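Local coordinates for protein A6 homolog (PDB 6BR8) that binds phospholipids within a largely helical C-terminal part and probably plays an essential role in the transition from immature to mature virions, at residues 10-15 / 185-190; 19-24 / 35-40; 96-101 / 142-147; 119-124 / 136-141. One frame throughout, in Å; residues are numbered along the deposited sequence.

All four contacts lie in one largely helical region that surrounds bound phospholipids. Contact 1 spans the longest stretch of chain, bringing helix 5-26 against helix 186-195, and the other three fall within that span. Contact 2 uses the same helix 5-26 a few turns on, its centre about 18 Å from that of contact 1. Contacts 3 and 4 share helix 134-154; their centres are about 11 Å apart and they touch directly, with 119-124 / 136-141 falling within the span from 96 to 147. Contacts 1 and 3 lie on opposite sides of the chain's centre, their own centres about 28 Å apart. One phosphatidylethanolamine touches residues of contacts 2, 3 and 4, so distant helices line a common lipid site.

Contact 1: 10-15 / 185-190; sequences EIVQDL and NIQGLI
L15 and I186 meet where two helices of this mainly helical fold pack together, helix 5-26 against the first turn of helix 186-195. The short axes pass 11.3 Å apart and run at 134° to each other, more antiparallel than parallel, so the side chains have to bridge a fairly wide gap. L15 does it with one branch: CD2 lies against the outer half of I186, 3.4 Å from CG1 and equally close to CD1, which is tighter than ordinary carbon contact. I186 presents that outer half because its CG1 stands anti to the backbone N and CD1 then folds round.

One turn earlier V12 points toward the second helix. Its CG1 is shared between two partners that approach from different positions on that helix: I190 CD1, at 3.7 Å, and the amide of Q187. The glutamine starts off beside the contact, but its chain bends at chi2 (49°) and carries NE2 over the branched end of the valine, 3.7 Å from V12 CG1. No hydrogen bond joins the segments. V12 also rests on L65 of helix 58-66, and D14, on another side of its helix, makes a salt bridge to K51. The start of helix 186-195 is capped by N185, whose OD1 takes the backbone N-H of G188 at 2.6 Å, with the nitrogen above the carbonyl plane.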
# COMPACT_ATOMS: atom_id res chain seq x y z
N GLU A 10 4.14 -14.81 10.41
CA GLU A 10 3.30 -15.00 9.23
C GLU A 10 3.46 -13.85 8.25
O GLU A 10 3.55 -14.05 7.04
CB GLU A 10 1.84 -15.16 9.65
CG GLU A 10 0.88 -15.53 8.52
CD GLU A 10 -0.55 -15.07 8.79
OE1 GLU A 10 -1.26 -15.76 9.55
OE2 GLU A 10 -0.95 -14.02 8.24
N ILE A 11 3.52 -12.62 8.77
CA ILE A 11 3.54 -11.45 7.91
C ILE A 11 4.88 -11.32 7.19
O ILE A 11 4.92 -11.01 5.99
CB ILE A 11 3.20 -10.19 8.72
CG1 ILE A 11 1.78 -10.31 9.28
CG2 ILE A 11 3.33 -8.94 7.87
CD1 ILE A 11 1.35 -9.13 10.09
N VAL A 12 5.99 -11.56 7.89
CA VAL A 12 7.26 -11.52 7.18
C VAL A 12 7.33 -12.64 6.15
O VAL A 12 7.87 -12.44 5.06
CB VAL A 12 8.48 -11.56 8.12
CG1 VAL A 12 8.35 -10.52 9.24
CG2 VAL A 12 8.71 -12.94 8.68
N GLN A 13 6.78 -13.82 6.46
CA GLN A 13 6.76 -14.90 5.48
C GLN A 13 5.92 -14.52 4.26
O GLN A 13 6.32 -14.81 3.13
CB GLN A 13 6.25 -16.19 6.10
CG GLN A 13 7.04 -16.73 7.29
CD GLN A 13 8.50 -17.07 6.99
OE1 GLN A 13 9.05 -16.73 5.94
NE2 GLN A 13 9.13 -17.75 7.94
N ASP A 14 4.76 -13.89 4.48
CA ASP A 14 3.91 -13.47 3.37
C ASP A 14 4.58 -12.36 2.55
O ASP A 14 4.50 -12.37 1.31
CB ASP A 14 2.54 -12.99 3.88
CG ASP A 14 1.59 -14.15 4.21
OD1 ASP A 14 1.79 -15.28 3.71
OD2 ASP A 14 0.63 -13.91 4.98
N LEU A 15 5.23 -11.40 3.21
CA LEU A 15 5.85 -10.31 2.46
C LEU A 15 7.01 -10.82 1.59
O LEU A 15 7.20 -10.35 0.47
CB LEU A 15 6.28 -9.20 3.42
CG LEU A 15 7.17 -8.05 2.95
CD1 LEU A 15 6.42 -7.20 1.94
CD2 LEU A 15 7.60 -7.18 4.11
N ASN A 185 18.14 -6.91 3.53
CA ASN A 185 17.01 -7.80 3.34
C ASN A 185 15.79 -7.30 4.12
O ASN A 185 15.85 -6.31 4.85
CB ASN A 185 17.38 -9.21 3.78
CG ASN A 185 17.89 -9.24 5.20
OD1 ASN A 185 17.13 -9.39 6.15
ND2 ASN A 185 19.20 -9.04 5.36
N ILE A 186 14.67 -8.01 3.99
CA ILE A 186 13.44 -7.55 4.63
C ILE A 186 13.50 -7.74 6.14
O ILE A 186 13.04 -6.89 6.91
CB ILE A 186 12.19 -8.22 4.00
CG1 ILE A 186 10.93 -7.54 4.48
CG2 ILE A 186 12.10 -9.72 4.30
CD1 ILE A 186 10.80 -6.11 3.99
N GLN A 187 14.12 -8.83 6.60
CA GLN A 187 14.20 -9.05 8.04
C GLN A 187 15.14 -8.04 8.70
O GLN A 187 14.75 -7.33 9.64
CB GLN A 187 14.65 -10.47 8.35
CG GLN A 187 14.38 -10.82 9.79
CD GLN A 187 12.96 -10.48 10.19
OE1 GLN A 187 12.74 -9.76 11.16
NE2 GLN A 187 12.00 -10.99 9.45
N GLY A 188 16.39 -7.98 8.23
CA GLY A 188 17.28 -6.92 8.67
C GLY A 188 16.62 -5.55 8.67
O GLY A 188 16.70 -4.81 9.65
N LEU A 189 15.93 -5.20 7.59
CA LEU A 189 15.30 -3.89 7.55
C LEU A 189 14.23 -3.76 8.63
O LEU A 189 14.13 -2.73 9.30
CB LEU A 189 14.72 -3.60 6.16
CG LEU A 189 14.40 -2.10 5.96
CD1 LEU A 189 15.53 -1.27 6.49
CD2 LEU A 189 14.11 -1.69 4.51
N ILE A 190 13.42 -4.79 8.81
CA ILE A 190 12.41 -4.75 9.86
C ILE A 190 13.07 -4.57 11.23
O ILE A 190 12.61 -3.76 12.05
CB ILE A 190 11.56 -6.02 9.83
CG1 ILE A 190 10.63 -6.02 8.62
CG2 ILE A 190 10.80 -6.17 11.12
CD1 ILE A 190 10.09 -7.41 8.31

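Contact 2: 19-24 / 35-40; sequences LGIVSL and YKILME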
# COMPACT_ATOMS: atom_id res chain seq x y z
N LEU A 19 7.02 -10.11 -2.32
CA LEU A 19 8.16 -9.51 -3.01
C LEU A 19 8.77 -10.48 -4.02
O LEU A 19 9.32 -10.04 -5.03
CB LEU A 19 9.21 -9.08 -2.01
CG LEU A 19 8.82 -8.05 -0.97
CD1 LEU A 19 9.97 -7.97 -0.02
CD2 LEU A 19 8.54 -6.68 -1.58
N GLY A 20 8.69 -11.78 -3.75
CA GLY A 20 9.18 -12.75 -4.72
C GLY A 20 8.34 -12.80 -5.98
O GLY A 20 8.87 -12.84 -7.09
N ILE A 21 7.01 -12.82 -5.83
CA ILE A 21 6.15 -12.65 -6.99
C ILE A 21 6.55 -11.39 -7.75
O ILE A 21 6.64 -11.39 -8.98
CB ILE A 21 4.67 -12.58 -6.56
CG1 ILE A 21 4.31 -13.78 -5.70
CG2 ILE A 21 3.77 -12.50 -7.77
CD1 ILE A 21 4.91 -15.02 -6.20
N VAL A 22 6.82 -10.31 -7.02
CA VAL A 22 7.09 -9.03 -7.66
C VAL A 22 8.37 -9.11 -8.48
O VAL A 22 8.40 -8.70 -9.65
CB VAL A 22 7.15 -7.91 -6.60
CG1 VAL A 22 7.69 -6.65 -7.20
CG2 VAL A 22 5.74 -7.67 -6.04
N SER A 23 9.44 -9.66 -7.91
CA SER A 23 10.71 -9.75 -8.64
C SER A 23 10.60 -10.67 -9.85
O SER A 23 11.36 -10.49 -10.81
CB SER A 23 11.82 -10.24 -7.71
OG SER A 23 11.97 -9.37 -6.60
N LEU A 24 9.69 -11.66 -9.82
CA LEU A 24 9.46 -12.48 -11.00
C LEU A 24 8.73 -11.71 -12.09
O LEU A 24 9.01 -11.90 -13.27
CB LEU A 24 8.67 -13.74 -10.63
CG LEU A 24 9.29 -14.76 -9.67
CD1 LEU A 24 8.27 -15.86 -9.33
CD2 LEU A 24 10.58 -15.35 -10.24
N TYR A 35 1.71 -12.93 -16.63
CA TYR A 35 0.39 -13.51 -16.40
C TYR A 35 0.49 -14.97 -15.98
O TYR A 35 -0.26 -15.41 -15.11
CB TYR A 35 -0.48 -13.36 -17.65
CG TYR A 35 -1.84 -14.02 -17.55
CD1 TYR A 35 -2.97 -13.28 -17.24
CD2 TYR A 35 -2.01 -15.38 -17.82
CE1 TYR A 35 -4.22 -13.87 -17.15
CE2 TYR A 35 -3.25 -15.97 -17.74
CZ TYR A 35 -4.35 -15.21 -17.41
OH TYR A 35 -5.59 -15.80 -17.33
N LYS A 36 1.39 -15.72 -16.60
CA LYS A 36 1.74 -17.04 -16.09
C LYS A 36 2.19 -16.96 -14.64
O LYS A 36 1.75 -17.77 -13.81
CB LYS A 36 2.80 -17.67 -17.01
N ILE A 37 3.06 -16.00 -14.31
CA ILE A 37 3.59 -15.88 -12.95
C ILE A 37 2.48 -15.62 -11.93
O ILE A 37 2.48 -16.19 -10.84
CB ILE A 37 4.67 -14.78 -12.92
CG1 ILE A 37 5.87 -15.24 -13.75
CG2 ILE A 37 5.10 -14.49 -11.48
CD1 ILE A 37 7.02 -14.25 -13.79
N LEU A 38 1.52 -14.77 -12.28
CA LEU A 38 0.42 -14.52 -11.37
C LEU A 38 -0.47 -15.76 -11.22
O LEU A 38 -0.85 -16.14 -10.10
CB LEU A 38 -0.36 -13.29 -11.84
CG LEU A 38 0.36 -11.97 -11.60
CD1 LEU A 38 -0.11 -10.92 -12.57
CD2 LEU A 38 0.19 -11.55 -10.15
N MSE A 39 -0.81 -16.42 -12.32
CA MSE A 39 -1.62 -17.65 -12.27
C MSE A 39 -0.96 -18.81 -11.52
O MSE A 39 -1.63 -19.59 -10.86
CB MSE A 39 -2.00 -18.18 -13.65
CG MSE A 39 -2.87 -17.29 -14.51
SE MSE A 39 -4.71 -17.19 -13.84
CE MSE A 39 -5.17 -19.10 -13.57
N GLU A 40 0.36 -18.95 -11.64
CA GLU A 40 1.00 -20.04 -10.91
C GLU A 40 0.96 -19.79 -9.41
O GLU A 40 1.04 -20.74 -8.62
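I37 of helix 31-40 packs on L24 of helix 5-26, reaching across with CG1 anti to the carbonyl carbon (chi1 -67°) and the chain extended beyond it. CD1 comes to 3.6 Å from L24 CB, while CG2 settles on the same carbon at 3.7 Å. A looser row lies alongside: I21 CG2 is 4.4 Å from L38 CD2 and about as far from I37 CG2.

Against the backbone, I37 is closer still, with CD1 only 3.1 Å from L24 O, slightly tighter than ordinary contact between a methyl and a carbonyl oxygen.

No hydrogen bond crosses between the segments; within 19-24, S23 OG donates to L19 O at 3.2 Å, and S23 N donates to that oxygen from the opposite face of its plane.

Together the two helices form an antiparallel hairpin, their short axes 10.0 Å apart at 159°, and L38 packs further on Y113 and F116 of helix 112-120. I21 and L38 both touch a bound phosphatidylethanolamine. With aliphatic carbon supplying the side chains on both sides, the hairpin closes by shape and hydrophobicity, and the greasy surface carries on into the lipid site.

Contact 3: 96-101 / 142-147; sequences KCFCDI and SKLSSI. With 6OU ([(2~{R})-1-[2-azanylethoxy(oxidanyl)phosphoryl]oxy-3-hexadecanoyloxy-propan-2-yl] (~{Z})-octadec-9-enoate), chain G.
A type I beta turn from F98 to I101, closed by I101 N to F98 O at 3.2 Å, takes the chain out of helix 88-98 into the short strand 101-103 and sets F98 and I101 facing L144 of helix 134-154. L144 does the touching with one methyl. CD1 lies 3.9 Å from F98 CE1 and the same distance from CZ, so it meets the outer end of the ring obliquely, the two side chains coming from opposite directions. F98 reaches that far because its ring stands anti to the backbone N (chi1 -173°). I101 CD1 approaches the same leucine methyl more loosely, at 4.4 Å. Beyond L144, the F98 ring also meets that of F137, their planes at about 45°.

A different side of helix 134-154 faces a phosphatidylethanolamine. S145 OG is 3.2 Å from C33, the carbon next to the ester carbonyl of the unsaturated chain, and it also bonds back to F141 O. S146 CB lies 3.8 Å from the lipid's ester carbonyl oxygen O32. I101 and L144 touch a second phosphatidylethanolamine, and C97 touches a third. Lipids thus lie both beyond the serine side of the helix and next to its L144 side, so helix 134-154 contributes to more than one phospholipid pocket of this mainly helical lipid-binding fold.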
# COMPACT_ATOMS: atom_id res chain seq x y z
N LYS A 96 -17.56 -0.58 -0.99
CA LYS A 96 -18.63 0.21 -1.55
C LYS A 96 -18.14 1.62 -1.86
O LYS A 96 -18.39 2.14 -2.95
CB LYS A 96 -19.83 0.25 -0.60
CG LYS A 96 -21.04 0.98 -1.20
N CYS A 97 -17.43 2.24 -0.91
CA CYS A 97 -16.86 3.56 -1.16
C CYS A 97 -15.87 3.56 -2.31
O CYS A 97 -15.75 4.56 -3.02
CB CYS A 97 -16.15 4.09 0.10
SG CYS A 97 -17.23 4.30 1.52
N PHE A 98 -15.15 2.45 -2.51
CA PHE A 98 -14.15 2.39 -3.57
C PHE A 98 -14.80 2.51 -4.94
O PHE A 98 -14.29 3.20 -5.83
CB PHE A 98 -13.35 1.10 -3.44
CG PHE A 98 -12.17 1.00 -4.37
CD1 PHE A 98 -10.93 1.51 -4.00
CD2 PHE A 98 -12.29 0.35 -5.60
CE1 PHE A 98 -9.83 1.40 -4.84
CE2 PHE A 98 -11.18 0.23 -6.45
CZ PHE A 98 -9.95 0.76 -6.06
N CYS A 99 -15.95 1.87 -5.13
CA CYS A 99 -16.60 1.91 -6.43
C CYS A 99 -17.29 3.23 -6.74
O CYS A 99 -17.80 3.40 -7.85
CB CYS A 99 -17.57 0.73 -6.56
SG CYS A 99 -16.75 -0.87 -6.30
N ASP A 100 -17.32 4.18 -5.81
CA ASP A 100 -17.82 5.51 -6.13
C ASP A 100 -16.71 6.47 -6.56
O ASP A 100 -16.90 7.68 -6.56
CB ASP A 100 -18.59 6.07 -4.94
CG ASP A 100 -19.81 5.23 -4.59
OD1 ASP A 100 -20.24 4.43 -5.45
OD2 ASP A 100 -20.32 5.36 -3.47
N ILE A 101 -15.54 5.94 -6.91
CA ILE A 101 -14.47 6.73 -7.50
C ILE A 101 -14.62 6.64 -9.00
O ILE A 101 -14.79 5.54 -9.55
CB ILE A 101 -13.08 6.22 -7.07
CG1 ILE A 101 -12.84 6.40 -5.58
CG2 ILE A 101 -11.98 6.91 -7.88
CD1 ILE A 101 -11.60 5.60 -5.06
N SER A 142 -8.06 -1.00 -11.75
CA SER A 142 -7.06 -1.07 -12.80
C SER A 142 -6.61 0.31 -13.23
O SER A 142 -5.42 0.52 -13.51
CB SER A 142 -7.61 -1.85 -14.00
OG SER A 142 -8.01 -3.14 -13.60
N LYS A 143 -7.53 1.27 -13.28
CA LYS A 143 -7.13 2.63 -13.63
C LYS A 143 -6.24 3.23 -12.55
O LYS A 143 -5.21 3.84 -12.86
CB LYS A 143 -8.36 3.51 -13.87
CG LYS A 143 -9.17 3.11 -15.08
CD LYS A 143 -10.27 4.12 -15.32
CE LYS A 143 -11.08 3.80 -16.56
NZ LYS A 143 -12.20 4.77 -16.77
N LEU A 144 -6.62 3.06 -11.28
CA LEU A 144 -5.82 3.62 -10.18
C LEU A 144 -4.41 3.04 -10.16
O LEU A 144 -3.43 3.78 -10.11
CB LEU A 144 -6.50 3.36 -8.84
CG LEU A 144 -7.64 4.29 -8.49
CD1 LEU A 144 -7.96 4.01 -7.04
CD2 LEU A 144 -7.18 5.73 -8.72
N SER A 145 -4.30 1.71 -10.19
CA SER A 145 -2.98 1.11 -10.06
C SER A 145 -2.14 1.39 -11.29
O SER A 145 -0.91 1.48 -11.20
CB SER A 145 -3.10 -0.40 -9.80
OG SER A 145 -3.76 -1.06 -10.86
N SER A 146 -2.79 1.54 -12.44
CA SER A 146 -2.08 2.00 -13.62
C SER A 146 -1.52 3.41 -13.42
O SER A 146 -0.42 3.72 -13.88
CB SER A 146 -3.01 1.95 -14.83
OG SER A 146 -2.47 2.69 -15.89
N ILE A 147 -2.26 4.26 -12.72
CA ILE A 147 -1.77 5.62 -12.48
C ILE A 147 -0.63 5.62 -11.47
O ILE A 147 0.41 6.23 -11.70
CB ILE A 147 -2.92 6.53 -12.03
CG1 ILE A 147 -3.78 6.94 -13.22
CG2 ILE A 147 -2.37 7.76 -11.34
CD1 ILE A 147 -5.19 7.32 -12.83
C01 6OU G . -1.89 -10.09 -1.26
C02 6OU G . -1.46 -9.62 -2.65
C03 6OU G . -0.57 -10.63 -3.36
C04 6OU G . -0.29 -10.23 -4.81
C05 6OU G . 1.17 -9.86 -5.04
C06 6OU G . 1.55 -9.85 -6.52
C07 6OU G . 1.58 -8.44 -7.11
C08 6OU G . 1.81 -8.45 -8.61
C09 6OU G . 2.02 -7.06 -9.20
C10 6OU G . 1.26 -6.93 -10.52
C11 6OU G . 1.96 -6.05 -11.56
C12 6OU G . 3.44 -5.79 -11.32
C13 6OU G . 4.07 -4.98 -12.46
C14 6OU G . 3.24 -5.06 -13.74
C15 6OU G . 3.00 -3.70 -14.39
C16 6OU G . 1.84 -2.90 -13.79
O17 6OU G . 1.21 -3.32 -12.87
O18 6OU G . 1.51 -1.65 -14.31
C19 6OU G . 0.14 -1.39 -14.33
C20 6OU G . -0.40 -1.95 -15.64
C21 6OU G . -0.74 -0.80 -16.57
O22 6OU G . 0.46 -0.11 -16.77
P23 6OU G . 1.08 -0.01 -18.29
O24 6OU G . 1.83 1.30 -18.43
O25 6OU G . -0.07 -0.05 -19.28
O26 6OU G . 2.11 -1.25 -18.62
C27 6OU G . 2.65 -2.06 -17.60
C28 6OU G . 3.86 -2.79 -18.17
N29 6OU G . 4.48 -3.64 -17.17
O30 6OU G . -1.48 -2.84 -15.45
C31 6OU G . -2.56 -2.47 -14.64
O32 6OU G . -3.42 -1.78 -15.07
C33 6OU G . -2.67 -2.97 -13.20
C34 6OU G . -3.75 -4.04 -13.05
C35 6OU G . -3.69 -4.77 -11.71
C36 6OU G . -3.99 -6.25 -11.87
C37 6OU G . -4.27 -6.93 -10.53
C38 6OU G . -3.14 -7.87 -10.10
C39 6OU G . -3.64 -8.88 -9.07
C40 6OU G . -3.49 -8.40 -7.63
C41 6OU G . -4.62 -8.44 -6.96

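Contact 4: 119-124 / 136-141; sequences KVLPNI and QFVNIF
F137 holds its ring anti to the backbone N (chi1 -174°), and L121 leans across to it with chi1 at -87°, which brings the leucine's branched end to the place where F137 and V138 sit side by side on helix 134-154. CD1 of L121 does most of the work. It is 3.7 Å from V138 CG2, methyl against methyl, and 3.9 Å from F137 CD2. The second leucine branch follows the ring outward, CD2 coming to 4.1 Å from F137 CE2. The two L121 methyls thus reach the neighbouring ring atoms CD2 and CE2, while the leucine and phenylalanine side chains run at about a right angle to each other; CD1 meets the ring obliquely.

In this mainly helical fold, helix 112-120 gives way here to the short helix 125-130, and helix 134-154 then packs against helix 112-120. The backbone around L121 is kept turned by N123 N to V120 O at 2.9 Å and by I124 N to L121 O at 3.2 Å, which leaves I124 as the residue just before helix 125-130. That helix contributes F127, whose ring meets F137 edge-to-face. V138 is also packed against V114 and F117 of helix 112-120. One turn along from F137, F141 touches a bound phosphatidylethanolamine, and the backbone carbonyl of V138 accepts a hydrogen bond from the hydroxyl of S142 further along the same helix.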
# COMPACT_ATOMS: atom_id res chain seq x y z
N LYS A 119 -10.30 -12.72 -12.57
CA LYS A 119 -10.38 -14.14 -12.26
C LYS A 119 -10.36 -14.41 -10.76
O LYS A 119 -10.94 -15.40 -10.30
CB LYS A 119 -9.24 -14.90 -12.95
N VAL A 120 -9.69 -13.55 -9.99
CA VAL A 120 -9.61 -13.74 -8.54
C VAL A 120 -10.82 -13.21 -7.76
O VAL A 120 -11.12 -13.74 -6.68
CB VAL A 120 -8.34 -13.10 -7.91
CG1 VAL A 120 -7.02 -13.86 -8.24
CG2 VAL A 120 -8.24 -11.63 -8.30
N LEU A 121 -11.53 -12.21 -8.29
CA LEU A 121 -12.51 -11.51 -7.46
C LEU A 121 -13.73 -12.33 -7.06
O LEU A 121 -14.27 -12.15 -5.96
CB LEU A 121 -12.94 -10.22 -8.15
CG LEU A 121 -12.01 -9.06 -7.82
CD1 LEU A 121 -12.20 -7.95 -8.81
CD2 LEU A 121 -12.20 -8.56 -6.40
N PRO A 122 -14.22 -13.24 -7.91
CA PRO A 122 -15.29 -14.14 -7.46
C PRO A 122 -14.87 -15.11 -6.37
O PRO A 122 -15.75 -15.76 -5.79
CB PRO A 122 -15.69 -14.88 -8.75
CG PRO A 122 -14.57 -14.65 -9.70
CD PRO A 122 -14.08 -13.29 -9.38
N ASN A 123 -13.57 -15.23 -6.06
CA ASN A 123 -13.15 -16.06 -4.93
C ASN A 123 -12.80 -15.25 -3.69
O ASN A 123 -12.56 -15.83 -2.63
CB ASN A 123 -11.95 -16.94 -5.33
CG ASN A 123 -12.15 -17.71 -6.60
OD1 ASN A 123 -11.77 -17.27 -7.69
ND2 ASN A 123 -12.73 -18.88 -6.48
N ILE A 124 -12.76 -13.92 -3.77
CA ILE A 124 -12.57 -13.08 -2.59
C ILE A 124 -13.91 -12.96 -1.88
O ILE A 124 -14.80 -12.24 -2.34
CB ILE A 124 -12.01 -11.70 -2.98
CG1 ILE A 124 -10.62 -11.82 -3.59
CG2 ILE A 124 -11.95 -10.76 -1.75
CD1 ILE A 124 -9.69 -12.54 -2.68
N GLN A 136 -17.29 -2.66 -12.60
CA GLN A 136 -16.92 -1.35 -12.07
C GLN A 136 -15.68 -1.43 -11.19
O GLN A 136 -14.70 -0.71 -11.42
CB GLN A 136 -18.11 -0.75 -11.32
CG GLN A 136 -17.91 0.66 -10.84
CD GLN A 136 -19.16 1.29 -10.25
OE1 GLN A 136 -20.22 0.69 -10.27
NE2 GLN A 136 -19.04 2.51 -9.78
N PHE A 137 -15.69 -2.32 -10.20
CA PHE A 137 -14.56 -2.41 -9.28
C PHE A 137 -13.25 -2.65 -10.03
O PHE A 137 -12.23 -2.01 -9.75
CB PHE A 137 -14.78 -3.51 -8.25
CG PHE A 137 -13.71 -3.57 -7.19
CD1 PHE A 137 -13.81 -2.79 -6.04
CD2 PHE A 137 -12.61 -4.40 -7.33
CE1 PHE A 137 -12.85 -2.85 -5.06
CE2 PHE A 137 -11.64 -4.45 -6.35
CZ PHE A 137 -11.75 -3.68 -5.21
N VAL A 138 -13.27 -3.57 -11.00
CA VAL A 138 -12.09 -3.85 -11.81
C VAL A 138 -11.64 -2.59 -12.53
O VAL A 138 -10.44 -2.28 -12.58
CB VAL A 138 -12.40 -4.97 -12.83
CG1 VAL A 138 -11.35 -4.99 -13.92
CG2 VAL A 138 -12.49 -6.31 -12.13
N ASN A 139 -12.59 -1.85 -13.10
CA ASN A 139 -12.25 -0.65 -13.85
C ASN A 139 -11.54 0.37 -12.96
O ASN A 139 -10.45 0.84 -13.30
CB ASN A 139 -13.52 -0.07 -14.49
CG ASN A 139 -13.26 1.21 -15.26
OD1 ASN A 139 -13.09 1.19 -16.48
ND2 ASN A 139 -13.25 2.34 -14.55
N ILE A 140 -12.12 0.68 -11.79
CA ILE A 140 -11.47 1.65 -10.90
C ILE A 140 -10.11 1.13 -10.43
O ILE A 140 -9.12 1.86 -10.40
CB ILE A 140 -12.35 2.01 -9.70
CG1 ILE A 140 -13.61 2.77 -10.12
CG2 ILE A 140 -11.53 2.80 -8.67
N PHE A 141 -10.05 -0.14 -10.03
CA PHE A 141 -8.80 -0.64 -9.48
C PHE A 141 -7.71 -0.64 -10.52
O PHE A 141 -6.55 -0.35 -10.22
CB PHE A 141 -8.98 -2.05 -8.91
CG PHE A 141 -7.73 -2.61 -8.28
CD1 PHE A 141 -7.45 -2.39 -6.93
CD2 PHE A 141 -6.82 -3.34 -9.03
CE1 PHE A 141 -6.30 -2.90 -6.35
CE2 PHE A 141 -5.67 -3.84 -8.47
CZ PHE A 141 -5.41 -3.62 -7.12